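Local coordinates for uncharacterized protein (Thermus thermophilus HB8, PDB 4WVA) that hydrolyses mannosylglycerate, a solute made by thermophiles under osmotic stress, to mannose and glycerate, and probably accepts glucosylglycerate as well, at residues 44-56 with 113-127. Residues are numbered along the deposited sequence; the frame is centred on the assembly and turned at random.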
# COMPACT_ATOMS: atom_id res chain seq x y z
N THR A 44 5.15 -12.12 -30.32
CA THR A 44 3.78 -11.58 -30.50
C THR A 44 3.70 -10.68 -31.74
O THR A 44 2.61 -10.41 -32.25
CB THR A 44 3.26 -10.75 -29.30
OG1 THR A 44 4.02 -9.55 -29.16
CG2 THR A 44 3.29 -11.53 -28.01
N GLN A 45 4.85 -10.19 -32.20
CA GLN A 45 4.93 -9.32 -33.37
C GLN A 45 5.07 -10.11 -34.67
O GLN A 45 5.11 -9.51 -35.75
CB GLN A 45 6.12 -8.36 -33.23
CG GLN A 45 6.02 -7.44 -32.04
CD GLN A 45 4.72 -6.68 -32.05
OE1 GLN A 45 4.51 -5.78 -32.88
NE2 GLN A 45 3.84 -7.02 -31.12
N VAL A 46 5.13 -11.43 -34.56
CA VAL A 46 5.33 -12.33 -35.70
C VAL A 46 4.20 -13.33 -35.79
O VAL A 46 3.59 -13.50 -36.85
CB VAL A 46 6.68 -13.09 -35.58
CG1 VAL A 46 6.91 -14.03 -36.76
CG2 VAL A 46 7.84 -12.12 -35.50
N ASP A 47 3.92 -14.01 -34.69
CA ASP A 47 2.94 -15.07 -34.67
C ASP A 47 2.57 -15.39 -33.22
O ASP A 47 3.42 -15.82 -32.48
CB ASP A 47 3.52 -16.32 -35.34
CG ASP A 47 2.51 -17.44 -35.46
OD1 ASP A 47 2.56 -18.37 -34.62
OD2 ASP A 47 1.67 -17.38 -36.39
N TRP A 48 1.31 -15.18 -32.86
CA TRP A 48 0.86 -15.41 -31.46
C TRP A 48 1.03 -16.84 -31.01
O TRP A 48 1.45 -17.09 -29.88
CB TRP A 48 -0.59 -14.96 -31.26
CG TRP A 48 -0.71 -13.50 -31.22
CD1 TRP A 48 -0.89 -12.67 -32.29
CD2 TRP A 48 -0.61 -12.65 -30.06
NE1 TRP A 48 -0.92 -11.37 -31.87
CE2 TRP A 48 -0.73 -11.33 -30.52
CE3 TRP A 48 -0.42 -12.89 -28.70
CZ2 TRP A 48 -0.69 -10.23 -29.66
CZ3 TRP A 48 -0.38 -11.81 -27.84
CH2 TRP A 48 -0.51 -10.49 -28.33
N GLU A 49 0.74 -17.81 -31.89
CA GLU A 49 0.94 -19.20 -31.52
C GLU A 49 2.40 -19.46 -31.14
O GLU A 49 2.67 -20.18 -30.18
CB GLU A 49 0.53 -20.19 -32.62
CG GLU A 49 0.66 -21.66 -32.19
CD GLU A 49 -0.23 -22.03 -31.00
OE1 GLU A 49 0.26 -22.22 -29.84
OE2 GLU A 49 -1.45 -22.12 -31.21
N ARG A 50 3.32 -18.88 -31.90
CA ARG A 50 4.74 -19.04 -31.66
C ARG A 50 5.16 -18.48 -30.30
O ARG A 50 6.01 -19.06 -29.64
CB ARG A 50 5.54 -18.39 -32.79
CG ARG A 50 7.04 -18.53 -32.67
CD ARG A 50 7.49 -19.97 -32.71
NE ARG A 50 8.94 -20.09 -32.58
CZ ARG A 50 9.61 -20.02 -31.43
NH1 ARG A 50 8.97 -19.82 -30.27
NH2 ARG A 50 10.93 -20.17 -31.43
N ALA A 51 4.54 -17.37 -29.89
CA ALA A 51 4.80 -16.77 -28.58
C ALA A 51 4.38 -17.73 -27.46
O ALA A 51 5.12 -17.96 -26.53
CB ALA A 51 4.09 -15.44 -28.45
N TRP A 52 3.20 -18.32 -27.59
CA TRP A 52 2.75 -19.30 -26.60
C TRP A 52 3.67 -20.51 -26.59
O TRP A 52 4.03 -21.04 -25.54
CB TRP A 52 1.35 -19.78 -26.91
CG TRP A 52 0.25 -18.85 -26.58
CD1 TRP A 52 -0.57 -18.21 -27.44
CD2 TRP A 52 -0.19 -18.48 -25.26
NE1 TRP A 52 -1.49 -17.46 -26.77
CE2 TRP A 52 -1.28 -17.61 -25.42
CE3 TRP A 52 0.23 -18.81 -23.97
CZ2 TRP A 52 -1.96 -17.06 -24.33
CZ3 TRP A 52 -0.44 -18.25 -22.89
CH2 TRP A 52 -1.52 -17.41 -23.07
N GLN A 53 4.06 -20.96 -27.78
CA GLN A 53 4.84 -22.19 -27.87
C GLN A 53 6.15 -22.10 -27.10
O GLN A 53 6.58 -23.07 -26.48
CB GLN A 53 5.09 -22.56 -29.34
CG GLN A 53 3.86 -23.13 -30.04
CD GLN A 53 3.37 -24.44 -29.43
OE1 GLN A 53 4.18 -25.24 -28.92
NE2 GLN A 53 2.06 -24.66 -29.46
N GLU A 54 6.79 -20.92 -27.15
CA GLU A 54 8.00 -20.67 -26.39
C GLU A 54 7.83 -21.08 -24.93
O GLU A 54 8.72 -21.71 -24.35
CB GLU A 54 8.42 -19.19 -26.47
CG GLU A 54 9.81 -18.92 -25.90
CD GLU A 54 10.94 -19.25 -26.85
OE1 GLU A 54 10.71 -19.26 -28.08
OE2 GLU A 54 12.09 -19.46 -26.37
N LEU A 55 6.70 -20.70 -24.33
CA LEU A 55 6.50 -20.93 -22.90
C LEU A 55 5.96 -22.34 -22.64
O LEU A 55 6.26 -22.95 -21.62
CB LEU A 55 5.58 -19.87 -22.32
CG LEU A 55 6.07 -18.44 -22.59
CD1 LEU A 55 5.13 -17.47 -21.91
CD2 LEU A 55 7.52 -18.27 -22.15
N LEU A 56 5.15 -22.87 -23.55
CA LEU A 56 4.73 -24.27 -23.40
C LEU A 56 5.95 -25.15 -23.34
O LEU A 56 6.04 -26.09 -22.54
CB LEU A 56 3.86 -24.71 -24.57
CG LEU A 56 2.48 -24.07 -24.67
CD1 LEU A 56 1.78 -24.48 -25.97
CD2 LEU A 56 1.67 -24.50 -23.49
N TYR A 113 -0.03 -11.22 -20.21
CA TYR A 113 -0.07 -10.41 -21.42
C TYR A 113 -0.52 -11.22 -22.64
O TYR A 113 -1.42 -10.78 -23.39
CB TYR A 113 1.29 -9.77 -21.73
CG TYR A 113 1.20 -8.88 -22.92
CD1 TYR A 113 0.73 -7.58 -22.79
CD2 TYR A 113 1.49 -9.35 -24.20
CE1 TYR A 113 0.60 -6.77 -23.88
CE2 TYR A 113 1.35 -8.55 -25.30
CZ TYR A 113 0.92 -7.26 -25.13
OH TYR A 113 0.78 -6.44 -26.23
N LEU A 114 0.08 -12.38 -22.85
CA LEU A 114 -0.37 -13.25 -23.96
C LEU A 114 -1.85 -13.59 -23.83
O LEU A 114 -2.59 -13.56 -24.82
CB LEU A 114 0.46 -14.53 -24.05
CG LEU A 114 1.96 -14.36 -24.27
CD1 LEU A 114 2.61 -15.72 -24.34
CD2 LEU A 114 2.29 -13.51 -25.50
N TYR A 115 -2.27 -13.90 -22.61
CA TYR A 115 -3.66 -14.27 -22.37
C TYR A 115 -4.63 -13.14 -22.71
O TYR A 115 -5.64 -13.35 -23.38
CB TYR A 115 -3.89 -14.76 -20.93
CG TYR A 115 -5.35 -15.03 -20.68
CD1 TYR A 115 -6.00 -16.06 -21.36
CD2 TYR A 115 -6.10 -14.23 -19.83
CE1 TYR A 115 -7.33 -16.31 -21.15
CE2 TYR A 115 -7.45 -14.47 -19.63
CZ TYR A 115 -8.07 -15.52 -20.30
OH TYR A 115 -9.41 -15.79 -20.12
N GLU A 116 -4.31 -11.93 -22.27
CA GLU A 116 -5.24 -10.81 -22.41
C GLU A 116 -5.26 -10.26 -23.83
O GLU A 116 -6.29 -9.73 -24.28
CB GLU A 116 -4.89 -9.68 -21.43
CG GLU A 116 -5.17 -10.04 -19.97
CD GLU A 116 -4.88 -8.91 -19.01
OE1 GLU A 116 -4.32 -7.89 -19.46
OE2 GLU A 116 -5.18 -9.03 -17.82
N LYS A 117 -4.15 -10.38 -24.55
CA LYS A 117 -4.00 -9.71 -25.85
C LYS A 117 -4.05 -10.59 -27.09
O LYS A 117 -4.09 -10.06 -28.22
CB LYS A 117 -2.71 -8.88 -25.90
CG LYS A 117 -2.62 -7.77 -24.87
CD LYS A 117 -3.74 -6.77 -25.00
CE LYS A 117 -3.59 -5.66 -23.98
NZ LYS A 117 -4.47 -4.54 -24.38
N ASP A 118 -3.99 -11.91 -26.93
CA ASP A 118 -4.07 -12.80 -28.07
C ASP A 118 -5.40 -12.52 -28.80
O ASP A 118 -6.44 -12.51 -28.16
CB ASP A 118 -4.02 -14.25 -27.60
CG ASP A 118 -3.92 -15.25 -28.73
OD1 ASP A 118 -4.26 -14.93 -29.91
OD2 ASP A 118 -3.50 -16.39 -28.42
N PRO A 119 -5.36 -12.25 -30.12
CA PRO A 119 -6.65 -12.04 -30.80
C PRO A 119 -7.54 -13.28 -30.89
O PRO A 119 -8.76 -13.15 -31.08
CB PRO A 119 -6.24 -11.53 -32.20
CG PRO A 119 -4.83 -11.98 -32.39
CD PRO A 119 -4.21 -12.04 -31.01
N ASP A 120 -6.95 -14.46 -30.74
CA ASP A 120 -7.70 -15.72 -30.76
C ASP A 120 -8.06 -16.08 -29.33
O ASP A 120 -7.23 -16.57 -28.58
CB ASP A 120 -6.86 -16.80 -31.44
CG ASP A 120 -7.58 -18.13 -31.58
OD1 ASP A 120 -8.57 -18.39 -30.86
OD2 ASP A 120 -7.13 -18.93 -32.43
N ARG A 121 -9.30 -15.81 -28.95
CA ARG A 121 -9.70 -15.96 -27.56
C ARG A 121 -9.81 -17.42 -27.15
O ARG A 121 -9.54 -17.77 -26.00
CB ARG A 121 -11.01 -15.24 -27.29
CG ARG A 121 -10.99 -13.76 -27.66
CD ARG A 121 -9.75 -13.04 -27.14
NE ARG A 121 -9.62 -13.26 -25.69
CZ ARG A 121 -8.49 -13.23 -24.99
NH1 ARG A 121 -8.54 -13.44 -23.67
NH2 ARG A 121 -7.33 -12.99 -25.55
N ASP A 122 -10.21 -18.28 -28.07
CA ASP A 122 -10.29 -19.70 -27.75
C ASP A 122 -8.89 -20.24 -27.47
O ASP A 122 -8.69 -21.03 -26.55
CB ASP A 122 -10.98 -20.47 -28.87
CG ASP A 122 -12.43 -20.10 -29.02
OD1 ASP A 122 -12.88 -19.96 -30.17
OD2 ASP A 122 -13.12 -19.92 -28.00
N ARG A 123 -7.91 -19.82 -28.27
CA ARG A 123 -6.54 -20.26 -28.05
C ARG A 123 -6.02 -19.71 -26.74
O ARG A 123 -5.39 -20.42 -25.96
CB ARG A 123 -5.61 -19.80 -29.17
CG ARG A 123 -4.14 -20.05 -28.85
CD ARG A 123 -3.23 -19.76 -30.02
NE ARG A 123 -3.35 -18.37 -30.44
CZ ARG A 123 -3.23 -17.94 -31.69
NH1 ARG A 123 -2.99 -18.78 -32.70
NH2 ARG A 123 -3.37 -16.65 -31.94
N ALA A 124 -6.28 -18.43 -26.50
CA ALA A 124 -5.84 -17.81 -25.24
C ALA A 124 -6.33 -18.59 -24.03
O ALA A 124 -5.57 -18.85 -23.09
CB ALA A 124 -6.30 -16.37 -25.16
N ARG A 125 -7.62 -18.95 -24.03
CA ARG A 125 -8.19 -19.68 -22.90
C ARG A 125 -7.55 -21.06 -22.78
O ARG A 125 -7.23 -21.50 -21.68
CB ARG A 125 -9.71 -19.77 -23.01
CG ARG A 125 -10.42 -18.45 -22.70
CD ARG A 125 -11.93 -18.61 -22.61
NE ARG A 125 -12.52 -18.78 -23.93
CZ ARG A 125 -13.02 -17.80 -24.69
NH1 ARG A 125 -13.05 -16.53 -24.28
NH2 ARG A 125 -13.51 -18.11 -25.89
N GLU A 126 -7.37 -21.74 -23.91
CA GLU A 126 -6.76 -23.07 -23.88
C GLU A 126 -5.34 -23.02 -23.33
O GLU A 126 -4.97 -23.83 -22.47
CB GLU A 126 -6.79 -23.76 -25.25
CG GLU A 126 -6.36 -25.23 -25.17
CD GLU A 126 -6.31 -25.96 -26.50
OE1 GLU A 126 -6.25 -25.32 -27.57
OE2 GLU A 126 -6.31 -27.21 -26.46
N ARG A 127 -4.54 -22.06 -23.80
CA ARG A 127 -3.14 -21.99 -23.38
C ARG A 127 -3.02 -21.56 -21.91
O ARG A 127 -2.21 -22.11 -21.17
CB ARG A 127 -2.35 -21.04 -24.26
CG ARG A 127 -2.32 -21.42 -25.73
CD ARG A 127 -1.40 -22.59 -26.04
NE ARG A 127 -1.51 -22.89 -27.46
CZ ARG A 127 -2.53 -23.57 -28.00
NH1 ARG A 127 -3.48 -24.09 -27.23
NH2 ARG A 127 -2.60 -23.74 -29.30
O HOH W 1 -2.95 -21.58 -33.36
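W52 enters between two helices of the (alpha/alpha)6 barrel, a knob in a hole formed by L114, R123, A124 and R127. L114 CB lies over one face of the W52 six-membered ring, 3.7 Å from the centroid, and R127 CB covers the opposite face at 3.4 Å; both are CH-pi contacts, for which a broad flat indole is well suited. W48, one turn earlier, rests its own ring on the bend joining helices 107-117 and 121-146. P119 CD stands 3.5 Å from the centroid of the W48 five-membered ring and D118 CA covers the six-membered one, so rigid proline and backbone carbon form a floor for the indole. L114 returns the insertion, its side chain sitting among W48, A51, W52 and L55.

One polar bond across the contact comes from W52. With CG beside the backbone N (chi1 -76°), the W52 ring turns its N-H edge to D118, and NE1 donates to D118 OD2 at 2.8 Å, on the anti side, 27° out of the carboxylate plane. The syn lone pairs are taken by R123, which grips side-on through NE and NH2, while D118 OD1 also accepts from D120 N in an Asx turn. A phenylalanine in place of W52 would probably leave D118 OD2 with R123 NE but no indole donor, and L114 CB and R127 CB without the far ring of the indole between them.

Farther out, R127 clasps E49 side-on: R127 NE meets E49 OE1 at 3.0 Å, NH2 meets OE2 at 2.8 Å. Q53 NE2 reaches OE1 from above the carboxylate plane, and a water bridges OE2 to R123 NH1. Buried D118, which accepts four N-H bonds, two of them from R123, is likely to stay ionised, tying helix 48-62 to the turn between its two neighbours.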